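Local coordinates for protein putative glycosyl hydrolase (Parabacteroides distasonis, PDB 4QHZ) that binds magnesium and is probably a hydrolase acting on sugars, of the 3-keto-disaccharide hydrolase family, at residues Tyr149-Pro154 with Thr203-Thr208; Ile121-Met126 with Ile170-Pro175; Ser113-Asn118 with His229-Glu234; Ile101-Pro106 with Glu234-Arg239. All coordinates share one frame; numbering follows the deposited sequence.

Contact 1 (Tyr149-Pro154 with Thr203-Thr208); sequences YKQSIP and TILGTT
Two hydrogen bonds between the amide of Q151 and the backbone of 203-208 carry most of the polar contact. L205 N donates to Q151 OE1 over 3.0 Å at 169°, nearly straight, yet it comes from above the carbonyl plane of the side chain and not along a lone pair. On the other branch, Q151 NE2 donates a hydrogen bond to G206 O at 2.8 Å. That acceptor lies within 5° of the amide plane, although the donor in turn sits well above the peptide carbonyl. The chain of Q151 is extended beyond CG (chi2 179°), which carries the amide clear of its own backbone and up to the backbone at L205 and G206.

Water 1 adds a second route. It donates to Q151 OE1 at 2.9 Å and to T203 O at 2.9 Å, and accepts from S152 OG at 2.7 Å. OE1 therefore takes two donors.

Van der Waals contacts fill the rest. The CB of L205 lies 3.7 Å from Q151 OE1, the two side chains running past one another in opposite senses. Further along, T208 turns its CG2 to Y149 O at 3.5 Å, while its CB sits at the edge of the Y149 ring; T208 OG1 is hydrogen-bonded to E128 N, and Y149 OH to Y140. Q151 and S152 form a classic beta bulge.

Donor and acceptor ends of Q151 each have a backbone partner, which fixes the rotation of the amide and ties two irregular loops together without any charged group.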
loop_
_atom_site.group_PDB
_atom_site.type_symbol
_atom_site.label_atom_id
_atom_site.label_comp_id
_atom_site.label_asym_id
_atom_site.label_seq_id
_atom_site.Cartn_x
_atom_site.Cartn_y
_atom_site.Cartn_z
ATOM N N TYR C 149 11.303 10.222 -13.876
ATOM C CA TYR C 149 11.928 10.146 -15.196
ATOM C C TYR C 149 12.052 8.712 -15.731
ATOM O O TYR C 149 12.742 7.869 -15.150
ATOM C CB TYR C 149 13.294 10.833 -15.176
ATOM C CG TYR C 149 13.968 10.870 -16.520
ATOM C CD1 TYR C 149 13.485 11.680 -17.540
ATOM C CD2 TYR C 149 15.083 10.083 -16.775
ATOM C CE1 TYR C 149 14.100 11.715 -18.780
ATOM C CE2 TYR C 149 15.701 10.111 -18.006
ATOM C CZ TYR C 149 15.206 10.927 -19.004
ATOM O OH TYR C 149 15.822 10.946 -20.226
ATOM N N LYS C 150 11.349 8.473 -16.843
ATOM C CA LYS C 150 11.333 7.193 -17.582
ATOM C C LYS C 150 10.736 6.006 -16.814
ATOM O O LYS C 150 10.964 4.851 -17.170
ATOM C CB LYS C 150 12.742 6.846 -18.107
ATOM C CG LYS C 150 13.142 7.660 -19.326
ATOM C CD LYS C 150 14.352 7.069 -20.031
ATOM C CE LYS C 150 14.604 7.753 -21.363
ATOM N NZ LYS C 150 15.601 7.000 -22.187
ATOM N N GLN C 151 9.965 6.293 -15.768
ATOM C CA GLN C 151 9.282 5.251 -15.010
ATOM C C GLN C 151 7.779 5.454 -15.026
ATOM O O GLN C 151 7.040 4.534 -15.349
ATOM C CB GLN C 151 9.758 5.228 -13.563
ATOM C CG GLN C 151 11.182 4.744 -13.383
ATOM C CD GLN C 151 11.617 4.755 -11.931
ATOM O OE1 GLN C 151 10.787 4.670 -11.020
ATOM N NE2 GLN C 151 12.920 4.834 -11.703
ATOM N N SER C 152 7.346 6.659 -14.649
ATOM C CA SER C 152 5.940 6.962 -14.425
ATOM C C SER C 152 5.515 8.205 -15.186
ATOM O O SER C 152 6.000 9.304 -14.918
ATOM C CB SER C 152 5.682 7.158 -12.936
ATOM O OG SER C 152 6.026 5.987 -12.213
ATOM N N ILE C 153 4.592 8.008 -16.127
ATOM C CA ILE C 153 4.037 9.078 -16.942
ATOM C C ILE C 153 3.168 9.969 -16.058
ATOM O O ILE C 153 2.372 9.464 -15.262
ATOM C CB ILE C 153 3.197 8.504 -18.090
ATOM C CG1 ILE C 153 4.054 7.598 -18.989
ATOM C CG2 ILE C 153 2.582 9.612 -18.924
ATOM C CD1 ILE C 153 3.244 6.655 -19.851
ATOM N N PRO C 154 3.330 11.298 -16.167
ATOM C CA PRO C 154 2.504 12.174 -15.347
ATOM C C PRO C 154 1.041 12.133 -15.774
ATOM O O PRO C 154 0.735 11.873 -16.939
ATOM C CB PRO C 154 3.098 13.560 -15.606
ATOM C CG PRO C 154 3.689 13.456 -16.968
ATOM C CD PRO C 154 4.231 12.056 -17.046
ATOM N N THR C 203 4.651 4.861 -6.873
ATOM C CA THR C 203 5.753 4.048 -6.383
ATOM C C THR C 203 6.957 4.218 -7.299
ATOM O O THR C 203 6.836 4.113 -8.519
ATOM C CB THR C 203 5.357 2.562 -6.303
ATOM O OG1 THR C 203 4.294 2.407 -5.355
ATOM C CG2 THR C 203 6.536 1.704 -5.867
ATOM N N ILE C 204 8.110 4.493 -6.700
ATOM C CA ILE C 204 9.351 4.632 -7.438
ATOM C C ILE C 204 10.021 3.262 -7.490
ATOM O O ILE C 204 10.131 2.581 -6.470
ATOM C CB ILE C 204 10.255 5.700 -6.799
ATOM C CG1 ILE C 204 9.583 7.068 -6.909
ATOM C CG2 ILE C 204 11.621 5.729 -7.468
ATOM C CD1 ILE C 204 10.290 8.197 -6.186
ATOM N N LEU C 205 10.440 2.853 -8.689
ATOM C CA LEU C 205 10.912 1.485 -8.934
ATOM C C LEU C 205 12.396 1.311 -8.665
ATOM O O LEU C 205 12.863 0.195 -8.487
ATOM C CB LEU C 205 10.618 1.069 -10.375
ATOM C CG LEU C 205 9.151 1.177 -10.803
ATOM C CD1 LEU C 205 9.005 0.863 -12.282
ATOM C CD2 LEU C 205 8.272 0.256 -9.968
ATOM N N GLY C 206 13.124 2.416 -8.627
ATOM C CA GLY C 206 14.571 2.397 -8.473
ATOM C C GLY C 206 15.119 3.701 -9.012
ATOM O O GLY C 206 14.348 4.625 -9.290
ATOM N N THR C 207 16.436 3.790 -9.166
ATOM C CA THR C 207 17.055 4.993 -9.718
ATOM C C THR C 207 16.436 5.345 -11.075
ATOM O O THR C 207 16.068 4.457 -11.848
ATOM C CB THR C 207 18.568 4.822 -9.930
ATOM O OG1 THR C 207 18.800 3.709 -10.807
ATOM C CG2 THR C 207 19.284 4.591 -8.605
ATOM N N THR C 208 16.284 6.637 -11.346
ATOM C CA THR C 208 15.842 7.082 -12.656
ATOM C C THR C 208 17.040 7.035 -13.599
ATOM O O THR C 208 18.116 7.536 -13.269
ATOM C CB THR C 208 15.226 8.489 -12.613
ATOM O OG1 THR C 208 16.103 9.381 -11.911
ATOM C CG2 THR C 208 13.892 8.431 -11.913
HETATM O O HOH W 1 8.113 5.747 -10.522
#

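Contact 2 (Ile121-Met126 with Ile170-Pro175)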
loop_
_atom_site.group_PDB
_atom_site.type_symbol
_atom_site.label_atom_id
_atom_site.label_comp_id
_atom_site.label_asym_id
_atom_site.label_seq_id
_atom_site.Cartn_x
_atom_site.Cartn_y
_atom_site.Cartn_z
ATOM N N ILE C 121 14.578 17.556 -10.276
ATOM C CA ILE C 121 14.751 17.474 -8.837
ATOM C C ILE C 121 15.011 16.014 -8.486
ATOM O O ILE C 121 14.105 15.183 -8.581
ATOM C CB ILE C 121 13.513 18.012 -8.090
ATOM C CG1 ILE C 121 13.234 19.466 -8.482
ATOM C CG2 ILE C 121 13.692 17.920 -6.584
ATOM C CD1 ILE C 121 11.953 19.653 -9.259
ATOM N N PHE C 122 16.244 15.703 -8.099
ATOM C CA PHE C 122 16.604 14.346 -7.693
ATOM C C PHE C 122 16.347 14.160 -6.209
ATOM O O PHE C 122 17.076 14.696 -5.368
ATOM C CB PHE C 122 18.065 14.038 -8.011
ATOM C CG PHE C 122 18.322 13.731 -9.461
ATOM C CD1 PHE C 122 18.363 14.751 -10.404
ATOM C CD2 PHE C 122 18.538 12.427 -9.877
ATOM C CE1 PHE C 122 18.610 14.476 -11.739
ATOM C CE2 PHE C 122 18.781 12.145 -11.206
ATOM C CZ PHE C 122 18.818 13.171 -12.139
ATOM N N LEU C 123 15.310 13.386 -5.903
ATOM C CA LEU C 123 14.879 13.140 -4.529
ATOM C C LEU C 123 15.856 12.186 -3.855
ATOM O O LEU C 123 16.119 11.102 -4.375
ATOM C CB LEU C 123 13.464 12.567 -4.514
ATOM C CG LEU C 123 12.432 13.387 -5.306
ATOM C CD1 LEU C 123 11.107 12.649 -5.391
ATOM C CD2 LEU C 123 12.235 14.769 -4.700
ATOM N N GLN C 124 16.407 12.616 -2.718
ATOM C CA GLN C 124 17.535 11.944 -2.052
ATOM C C GLN C 124 18.720 11.700 -2.996
ATOM O O GLN C 124 19.529 10.816 -2.759
ATOM C CB GLN C 124 17.088 10.625 -1.415
ATOM C CG GLN C 124 15.993 10.787 -0.379
ATOM C CD GLN C 124 15.726 9.501 0.376
ATOM O OE1 GLN C 124 15.178 8.548 -0.174
ATOM N NE2 GLN C 124 16.132 9.462 1.641
ATOM N N GLY C 125 18.820 12.500 -4.053
ATOM C CA GLY C 125 19.892 12.371 -5.036
ATOM C C GLY C 125 19.759 11.193 -5.984
ATOM O O GLY C 125 20.655 10.966 -6.784
HETATM N N MSE C 126 18.649 10.451 -5.919
HETATM C CA MSE C 126 18.511 9.201 -6.692
HETATM C C MSE C 126 17.371 9.190 -7.687
HETATM O O MSE C 126 17.455 8.503 -8.700
HETATM C CB MSE C 126 18.242 8.017 -5.766
HETATM C CG MSE C 126 19.217 7.867 -4.605
HETATM SE SE MSE C 126 21.031 7.548 -5.264
HETATM C CE MSE C 126 20.975 5.574 -5.330
ATOM N N ILE C 170 5.653 18.717 -3.553
ATOM C CA ILE C 170 6.122 17.338 -3.611
ATOM C C ILE C 170 6.074 16.720 -2.216
ATOM O O ILE C 170 6.563 17.319 -1.262
ATOM C CB ILE C 170 7.559 17.272 -4.150
ATOM C CG1 ILE C 170 7.591 17.722 -5.615
ATOM C CG2 ILE C 170 8.129 15.868 -4.000
ATOM C CD1 ILE C 170 8.983 17.966 -6.173
ATOM N N ILE C 171 5.457 15.548 -2.108
ATOM C CA ILE C 171 5.408 14.808 -0.856
ATOM C C ILE C 171 6.095 13.477 -1.100
ATOM O O ILE C 171 5.691 12.733 -1.993
ATOM C CB ILE C 171 3.966 14.578 -0.369
ATOM C CG1 ILE C 171 3.200 15.906 -0.316
ATOM C CG2 ILE C 171 3.973 13.896 0.999
ATOM C CD1 ILE C 171 1.718 15.755 -0.021
ATOM N N TYR C 172 7.122 13.187 -0.303
ATOM C CA TYR C 172 8.011 12.062 -0.545
ATOM C C TYR C 172 8.181 11.191 0.693
ATOM O O TYR C 172 8.427 11.692 1.795
ATOM C CB TYR C 172 9.378 12.577 -0.988
ATOM C CG TYR C 172 10.406 11.499 -1.232
ATOM C CD1 TYR C 172 10.408 10.764 -2.413
ATOM C CD2 TYR C 172 11.386 11.220 -0.283
ATOM C CE1 TYR C 172 11.362 9.787 -2.645
ATOM C CE2 TYR C 172 12.336 10.242 -0.496
ATOM C CZ TYR C 172 12.325 9.530 -1.677
ATOM O OH TYR C 172 13.269 8.560 -1.895
ATOM N N THR C 173 8.053 9.885 0.485
ATOM C CA THR C 173 8.326 8.884 1.492
ATOM C C THR C 173 9.539 8.088 1.030
ATOM O O THR C 173 9.539 7.525 -0.062
ATOM C CB THR C 173 7.116 7.956 1.684
ATOM O OG1 THR C 173 5.954 8.745 1.980
ATOM C CG2 THR C 173 7.356 6.972 2.812
ATOM N N ALA C 174 10.574 8.058 1.867
ATOM C CA ALA C 174 11.827 7.385 1.539
ATOM C C ALA C 174 11.663 5.872 1.609
ATOM O O ALA C 174 10.782 5.378 2.310
ATOM C CB ALA C 174 12.931 7.833 2.484
ATOM N N PRO C 175 12.503 5.131 0.867
ATOM C CA PRO C 175 12.437 3.685 0.911
ATOM C C PRO C 175 13.139 3.153 2.147
ATOM O O PRO C 175 13.855 3.900 2.806
ATOM C CB PRO C 175 13.223 3.268 -0.326
ATOM C CG PRO C 175 14.251 4.335 -0.471
ATOM C CD PRO C 175 13.576 5.604 -0.034
#
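L123 and Q124 meet Y172 from two directions, one over the ring and the other at its hydroxyl edge. The path of Q124 begins at CB, from which CG, anti to the carbonyl carbon, heads for the tyrosine and packs 3.7 Å from Y172 CE2. CD follows at 3.6 Å from the same CE2. At the tip the branches part. OE1 accepts the hydrogen bond of Y172 OH at 2.6 Å, with the donor tilted 28° from the carbonyl plane, and it also touches P175 CD at 3.4 Å. NE2 lies against A174 CB at 3.7 Å and finds a hydrogen-bond acceptor in F94 O. The amide plane stands 65° from the ring, and the glutamine chain runs roughly perpendicular to the tyrosine side chain.

L123 covers a face of the same ring. Its CB lies 4.2 Å from the Y172 centroid and 22° off the normal, a CH-pi contact offset toward the rim, and its CD1 reaches Y172 CD1 at 3.6 Å. L123 CD2 and I170 CG2 extend the apolar packing. A type II turn from F122 to G125 places Q124 where the chain leaves strand 119-123.

The arrangement joins the facing sheets of the sandwich through their core. Y172 shows an apolar face to leucine and spends its hydroxyl on glutamine, while OE1 and NE2 of Q124 each have a hydrogen-bond partner, which helps the buried amide to be accommodated in this interior.

Contact 3 (Ser113-Asn118 with His229-Glu234); sequences SQSRGN and HGDPSE. With MG (magnesium ion), chain I.
N118 and H229 stack beside the magnesium ion. N118 OD1 binds the metal at 2.1 Å, and the amide that carries it lies almost flat on the imidazole: the planes are 12° apart, and ND2 sits 3.3 Å above the ring plane, over its centre. ND2 donates to Q114 O, on a lone pair in the carbonyl plane, at 3.0 Å. The N118 amide thus binds the metal through OD1, a peptide oxygen through ND2, and lies over the ring as a whole. Water 4 is a further ligand, and S119, E128, Q130 and Q227 complete the site.

The second shell holds the histidine. H229 ND1 donates to D231 OD2 at 2.7 Å, using the anti lone pair and staying within 10° of the ring plane. D231 OD1 takes S233 N, closing an Asx turn, as well as S233 OG at 2.6 Å on its syn side. S233 OG in turn receives G117 N at 3.1 Å and 165°, the direct hydrogen bond between the two loops. Two waters also link them: water 2 donates to N118 O and to D231 OD2, and water 3 bridges N118 O to H229 N.

Hydrogen bonds from G117 via S233 and from H229 converge on the D231 carboxylate. With OD2 taking the imidazole and water 2, and OD1 the serine N and OG, D231 fixes the ring rotation and hence the surface on which N118 rests.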
loop_
_atom_site.group_PDB
_atom_site.type_symbol
_atom_site.label_atom_id
_atom_site.label_comp_id
_atom_site.label_asym_id
_atom_site.label_seq_id
_atom_site.Cartn_x
_atom_site.Cartn_y
_atom_site.Cartn_z
ATOM N N SER C 113 11.982 18.851 -27.526
ATOM C CA SER C 113 11.953 17.611 -26.767
ATOM C C SER C 113 12.727 17.765 -25.457
ATOM O O SER C 113 12.480 18.715 -24.713
ATOM C CB SER C 113 12.470 16.448 -27.634
ATOM O OG SER C 113 12.225 15.195 -27.005
ATOM N N GLN C 114 13.662 16.859 -25.181
ATOM C CA GLN C 114 14.426 16.884 -23.931
ATOM C C GLN C 114 15.463 18.009 -23.853
ATOM O O GLN C 114 16.063 18.205 -22.793
ATOM C CB GLN C 114 15.139 15.542 -23.712
ATOM C CG GLN C 114 14.199 14.355 -23.576
ATOM C CD GLN C 114 13.431 14.354 -22.256
ATOM O OE1 GLN C 114 14.027 14.421 -21.182
ATOM N NE2 GLN C 114 12.108 14.257 -22.335
ATOM N N SER C 115 15.661 18.755 -24.942
ATOM C CA SER C 115 16.660 19.824 -24.966
ATOM C C SER C 115 16.037 21.220 -24.882
ATOM O O SER C 115 16.552 22.164 -25.471
ATOM C CB SER C 115 17.511 19.697 -26.234
ATOM O OG SER C 115 18.186 18.458 -26.247
ATOM N N ARG C 116 14.941 21.347 -24.139
ATOM C CA ARG C 116 14.236 22.611 -24.017
ATOM C C ARG C 116 13.841 22.872 -22.565
ATOM O O ARG C 116 12.769 22.465 -22.121
ATOM C CB ARG C 116 12.992 22.616 -24.912
ATOM C CG ARG C 116 12.328 23.980 -25.059
ATOM C CD ARG C 116 10.905 23.821 -25.574
ATOM N NE ARG C 116 10.174 25.082 -25.675
ATOM C CZ ARG C 116 10.253 25.944 -26.687
ATOM N NH1 ARG C 116 11.062 25.726 -27.713
ATOM N NH2 ARG C 116 9.517 27.044 -26.664
ATOM N N GLY C 117 14.712 23.563 -21.835
ATOM C CA GLY C 117 14.447 23.880 -20.440
ATOM C C GLY C 117 14.497 22.668 -19.524
ATOM O O GLY C 117 13.715 22.567 -18.577
ATOM N N ASN C 118 15.425 21.753 -19.801
ATOM C CA ASN C 118 15.572 20.529 -19.014
ATOM C C ASN C 118 16.349 20.782 -17.732
ATOM O O ASN C 118 17.491 21.243 -17.768
ATOM C CB ASN C 118 16.268 19.438 -19.840
ATOM C CG ASN C 118 16.141 18.042 -19.229
ATOM O OD1 ASN C 118 15.987 17.869 -18.013
ATOM N ND2 ASN C 118 16.210 17.031 -20.082
ATOM N N HIS C 229 21.328 20.262 -17.003
ATOM C CA HIS C 229 21.268 19.418 -18.189
ATOM C C HIS C 229 22.005 20.131 -19.326
ATOM O O HIS C 229 21.583 21.190 -19.781
ATOM C CB HIS C 229 19.811 19.120 -18.551
ATOM C CG HIS C 229 19.646 17.994 -19.518
ATOM N ND1 HIS C 229 19.529 18.192 -20.877
ATOM C CD2 HIS C 229 19.574 16.656 -19.322
ATOM C CE1 HIS C 229 19.410 17.023 -21.478
ATOM N NE2 HIS C 229 19.434 16.075 -20.559
ATOM N N GLY C 230 23.102 19.545 -19.793
ATOM C CA GLY C 230 24.058 20.261 -20.647
ATOM C C GLY C 230 23.701 20.567 -22.098
ATOM O O GLY C 230 24.596 20.813 -22.909
ATOM N N ASP C 231 22.417 20.514 -22.446
ATOM C CA ASP C 231 21.966 20.917 -23.774
ATOM C C ASP C 231 22.096 22.439 -23.904
ATOM O O ASP C 231 22.243 23.125 -22.896
ATOM C CB ASP C 231 20.529 20.448 -24.019
ATOM C CG ASP C 231 19.530 21.160 -23.140
ATOM O OD1 ASP C 231 19.187 22.322 -23.448
ATOM O OD2 ASP C 231 19.073 20.556 -22.144
ATOM N N PRO C 232 22.054 22.970 -25.140
ATOM C CA PRO C 232 22.305 24.408 -25.319
ATOM C C PRO C 232 21.126 25.353 -24.979
ATOM O O PRO C 232 21.291 26.560 -25.077
ATOM C CB PRO C 232 22.663 24.529 -26.810
ATOM C CG PRO C 232 22.081 23.330 -27.460
ATOM C CD PRO C 232 21.972 22.247 -26.424
ATOM N N SER C 233 19.976 24.832 -24.561
ATOM C CA SER C 233 18.826 25.705 -24.296
ATOM C C SER C 233 19.116 26.704 -23.173
ATOM O O SER C 233 19.873 26.423 -22.231
ATOM C CB SER C 233 17.564 24.893 -23.976
ATOM O OG SER C 233 17.619 24.299 -22.693
ATOM N N GLU C 234 18.493 27.869 -23.291
ATOM C CA GLU C 234 18.620 28.941 -22.316
ATOM C C GLU C 234 18.240 28.438 -20.915
ATOM O O GLU C 234 17.283 27.683 -20.779
ATOM C CB GLU C 234 17.731 30.119 -22.718
ATOM C CG GLU C 234 18.197 30.866 -23.967
ATOM C CD GLU C 234 17.887 30.153 -25.281
ATOM O OE1 GLU C 234 17.227 29.088 -25.286
ATOM O OE2 GLU C 234 18.319 30.666 -26.327
HETATM MG MG MG I . 15.876 16.542 -16.439
HETATM O O HOH W 2 18.069 22.214 -20.547
HETATM O O HOH W 3 19.385 22.555 -16.197
HETATM O O HOH W 4 16.216 14.784 -17.234
#

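Contact 4 (Ile101-Pro106 with Glu234-Arg239)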
loop_
_atom_site.group_PDB
_atom_site.type_symbol
_atom_site.label_atom_id
_atom_site.label_comp_id
_atom_site.label_asym_id
_atom_site.label_seq_id
_atom_site.Cartn_x
_atom_site.Cartn_y
_atom_site.Cartn_z
ATOM N N ILE C 101 8.876 24.063 -4.665
ATOM C CA ILE C 101 9.859 24.632 -5.588
ATOM C C ILE C 101 9.145 25.202 -6.812
ATOM O O ILE C 101 8.254 24.572 -7.381
ATOM C CB ILE C 101 10.940 23.595 -5.998
ATOM C CG1 ILE C 101 11.967 24.213 -6.950
ATOM C CG2 ILE C 101 10.324 22.359 -6.651
ATOM C CD1 ILE C 101 13.222 23.377 -7.106
ATOM N N GLU C 102 9.553 26.401 -7.210
ATOM C CA GLU C 102 8.970 27.088 -8.352
ATOM C C GLU C 102 10.046 27.326 -9.387
ATOM O O GLU C 102 11.197 27.611 -9.042
ATOM C CB GLU C 102 8.335 28.402 -7.906
ATOM C CG GLU C 102 7.310 28.194 -6.794
ATOM C CD GLU C 102 6.514 29.433 -6.434
ATOM O OE1 GLU C 102 6.629 30.474 -7.127
ATOM O OE2 GLU C 102 5.766 29.351 -5.436
ATOM N N TRP C 103 9.680 27.181 -10.656
ATOM C CA TRP C 103 10.649 27.303 -11.744
ATOM C C TRP C 103 10.057 27.969 -12.983
ATOM O O TRP C 103 8.876 27.802 -13.302
ATOM C CB TRP C 103 11.240 25.936 -12.113
ATOM C CG TRP C 103 10.254 24.838 -12.339
ATOM C CD1 TRP C 103 9.691 24.045 -11.389
ATOM C CD2 TRP C 103 9.760 24.365 -13.599
ATOM N NE1 TRP C 103 8.846 23.128 -11.970
ATOM C CE2 TRP C 103 8.872 23.303 -13.327
ATOM C CE3 TRP C 103 9.949 24.760 -14.925
ATOM C CZ2 TRP C 103 8.187 22.618 -14.337
ATOM C CZ3 TRP C 103 9.265 24.086 -15.929
ATOM C CH2 TRP C 103 8.399 23.020 -15.629
ATOM N N GLN C 104 10.909 28.721 -13.669
ATOM C CA GLN C 104 10.504 29.553 -14.788
ATOM C C GLN C 104 11.310 29.227 -16.025
ATOM O O GLN C 104 12.541 29.298 -16.006
ATOM C CB GLN C 104 10.714 31.019 -14.428
ATOM C CG GLN C 104 10.246 32.007 -15.480
ATOM C CD GLN C 104 10.796 33.398 -15.233
ATOM O OE1 GLN C 104 12.003 33.570 -15.048
ATOM N NE2 GLN C 104 9.919 34.391 -15.207
ATOM N N VAL C 105 10.616 28.885 -17.103
ATOM C CA VAL C 105 11.242 28.778 -18.411
ATOM C C VAL C 105 11.343 30.196 -18.965
ATOM O O VAL C 105 10.351 30.919 -18.980
ATOM C CB VAL C 105 10.427 27.886 -19.359
ATOM C CG1 VAL C 105 11.131 27.736 -20.704
ATOM C CG2 VAL C 105 10.188 26.520 -18.728
ATOM N N PRO C 106 12.543 30.614 -19.406
ATOM C CA PRO C 106 12.686 32.004 -19.856
ATOM C C PRO C 106 11.911 32.258 -21.152
ATOM O O PRO C 106 11.725 31.338 -21.947
ATOM C CB PRO C 106 14.195 32.158 -20.062
ATOM C CG PRO C 106 14.678 30.777 -20.359
ATOM C CD PRO C 106 13.781 29.838 -19.594
ATOM N N GLU C 234 18.493 27.869 -23.291
ATOM C CA GLU C 234 18.620 28.941 -22.316
ATOM C C GLU C 234 18.240 28.438 -20.915
ATOM O O GLU C 234 17.283 27.683 -20.779
ATOM C CB GLU C 234 17.731 30.119 -22.718
ATOM C CG GLU C 234 18.197 30.866 -23.967
ATOM C CD GLU C 234 17.887 30.153 -25.281
ATOM O OE1 GLU C 234 17.227 29.088 -25.286
ATOM O OE2 GLU C 234 18.319 30.666 -26.327
ATOM N N PRO C 235 18.988 28.850 -19.877
ATOM C CA PRO C 235 18.835 28.207 -18.569
ATOM C C PRO C 235 17.546 28.586 -17.869
ATOM O O PRO C 235 17.079 29.713 -18.018
ATOM C CB PRO C 235 20.041 28.718 -17.777
ATOM C CG PRO C 235 20.397 30.017 -18.415
ATOM C CD PRO C 235 20.029 29.896 -19.865
ATOM N N ILE C 236 16.970 27.657 -17.107
ATOM C CA ILE C 236 15.764 27.982 -16.348
ATOM C C ILE C 236 16.131 28.652 -15.020
ATOM O O ILE C 236 17.277 28.585 -14.566
ATOM C CB ILE C 236 14.851 26.754 -16.111
ATOM C CG1 ILE C 236 15.464 25.769 -15.133
ATOM C CG2 ILE C 236 14.519 26.051 -17.425
ATOM C CD1 ILE C 236 14.427 24.828 -14.560
ATOM N N SER C 237 15.154 29.312 -14.412
ATOM C CA SER C 237 15.353 29.972 -13.125
ATOM C C SER C 237 14.465 29.355 -12.044
ATOM O O SER C 237 13.403 28.811 -12.339
ATOM C CB SER C 237 15.077 31.471 -13.253
ATOM O OG SER C 237 16.082 32.097 -14.030
ATOM N N PHE C 238 14.910 29.465 -10.796
ATOM C CA PHE C 238 14.210 28.909 -9.651
ATOM C C PHE C 238 13.911 29.984 -8.602
ATOM O O PHE C 238 14.635 30.973 -8.500
ATOM C CB PHE C 238 15.062 27.831 -8.994
ATOM C CG PHE C 238 15.249 26.592 -9.829
ATOM C CD1 PHE C 238 14.320 25.570 -9.786
ATOM C CD2 PHE C 238 16.369 26.444 -10.626
ATOM C CE1 PHE C 238 14.491 24.427 -10.539
ATOM C CE2 PHE C 238 16.546 25.308 -11.385
ATOM C CZ PHE C 238 15.606 24.294 -11.343
ATOM N N ARG C 239 12.856 29.773 -7.818
ATOM C CA ARG C 239 12.571 30.612 -6.660
ATOM C C ARG C 239 11.733 29.852 -5.645
ATOM O O ARG C 239 11.218 28.771 -5.932
ATOM C CB ARG C 239 11.830 31.881 -7.063
ATOM C CG ARG C 239 10.362 31.646 -7.372
ATOM C CD ARG C 239 9.623 32.911 -7.775
ATOM N NE ARG C 239 8.188 32.657 -7.887
ATOM C CZ ARG C 239 7.281 33.565 -8.225
ATOM N NH1 ARG C 239 7.651 34.807 -8.497
ATOM N NH2 ARG C 239 5.999 33.228 -8.290
#
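E102 OE1 is gripped side-on by two nitrogens of R239. NE donates at 2.8 Å and 154°, and NH2 at 3.1 Å; the oxygen lies at the guanidinium edge, close to its plane, whereas the carboxylate itself is turned 56° from that plane. The first bond comes from the anti side and the second nearly along the C-O axis. From chi1 76°, the R239 chain runs extended from CG to NE, which carries it across the glutamate. E102 OE2 is used by H100, G43 and N240, and W165 makes a cation-pi contact with R239, whose NH2 also bonds to the backbone O of the modified lysine at position 40.

Beneath this salt bridge the backbones pair. E102 with R239 and Q104 with S237 are hydrogen-bonded antiparallel pairs, including Q104 N to S237 O at 2.8 Å. Between them W103 and F238 form a non-hydrogen-bonded pair with CA atoms 4.4 Å apart.

W103 and F238 share the opposite face of the sheet, where W103 CB rests 3.9 Å from F238 CD1, and I101 CD1 closes on that same ring atom at 3.6 Å. I236 adds its CD1 to W103 CB. Past the strand end, P106 CG packs on P235 O at 3.5 Å.

S119 and I121 of the other sheet lie against the apolar face. Antiparallel neighbours with polar and charged groups on one face and an apolar face packed on a second sheet are consistent with the beta-sandwich of the concanavalin-like clan.

Contact 3 holds the magnesium ligand N118. Contact 4 runs straight on from it, since the two share E234, their centres are about 12 Å apart, and G117 CA packs 3.7 Å from I236 CG2. Contact 1 also comes near the metal: the side chain of Y149 lies about 6 Å from the ion, and Y149 CE1 touches Q114 OE1 of contact 3 at 3.6 Å. Contact 2 is more remote, with the side chain of L123 about 12 Å from the ion. It meets contact 1 where I204 CD1 packs 4.0 Å from Y172 CE1, and contact 4 where I121 CD1 approaches I101 CG2 at 4.1 Å.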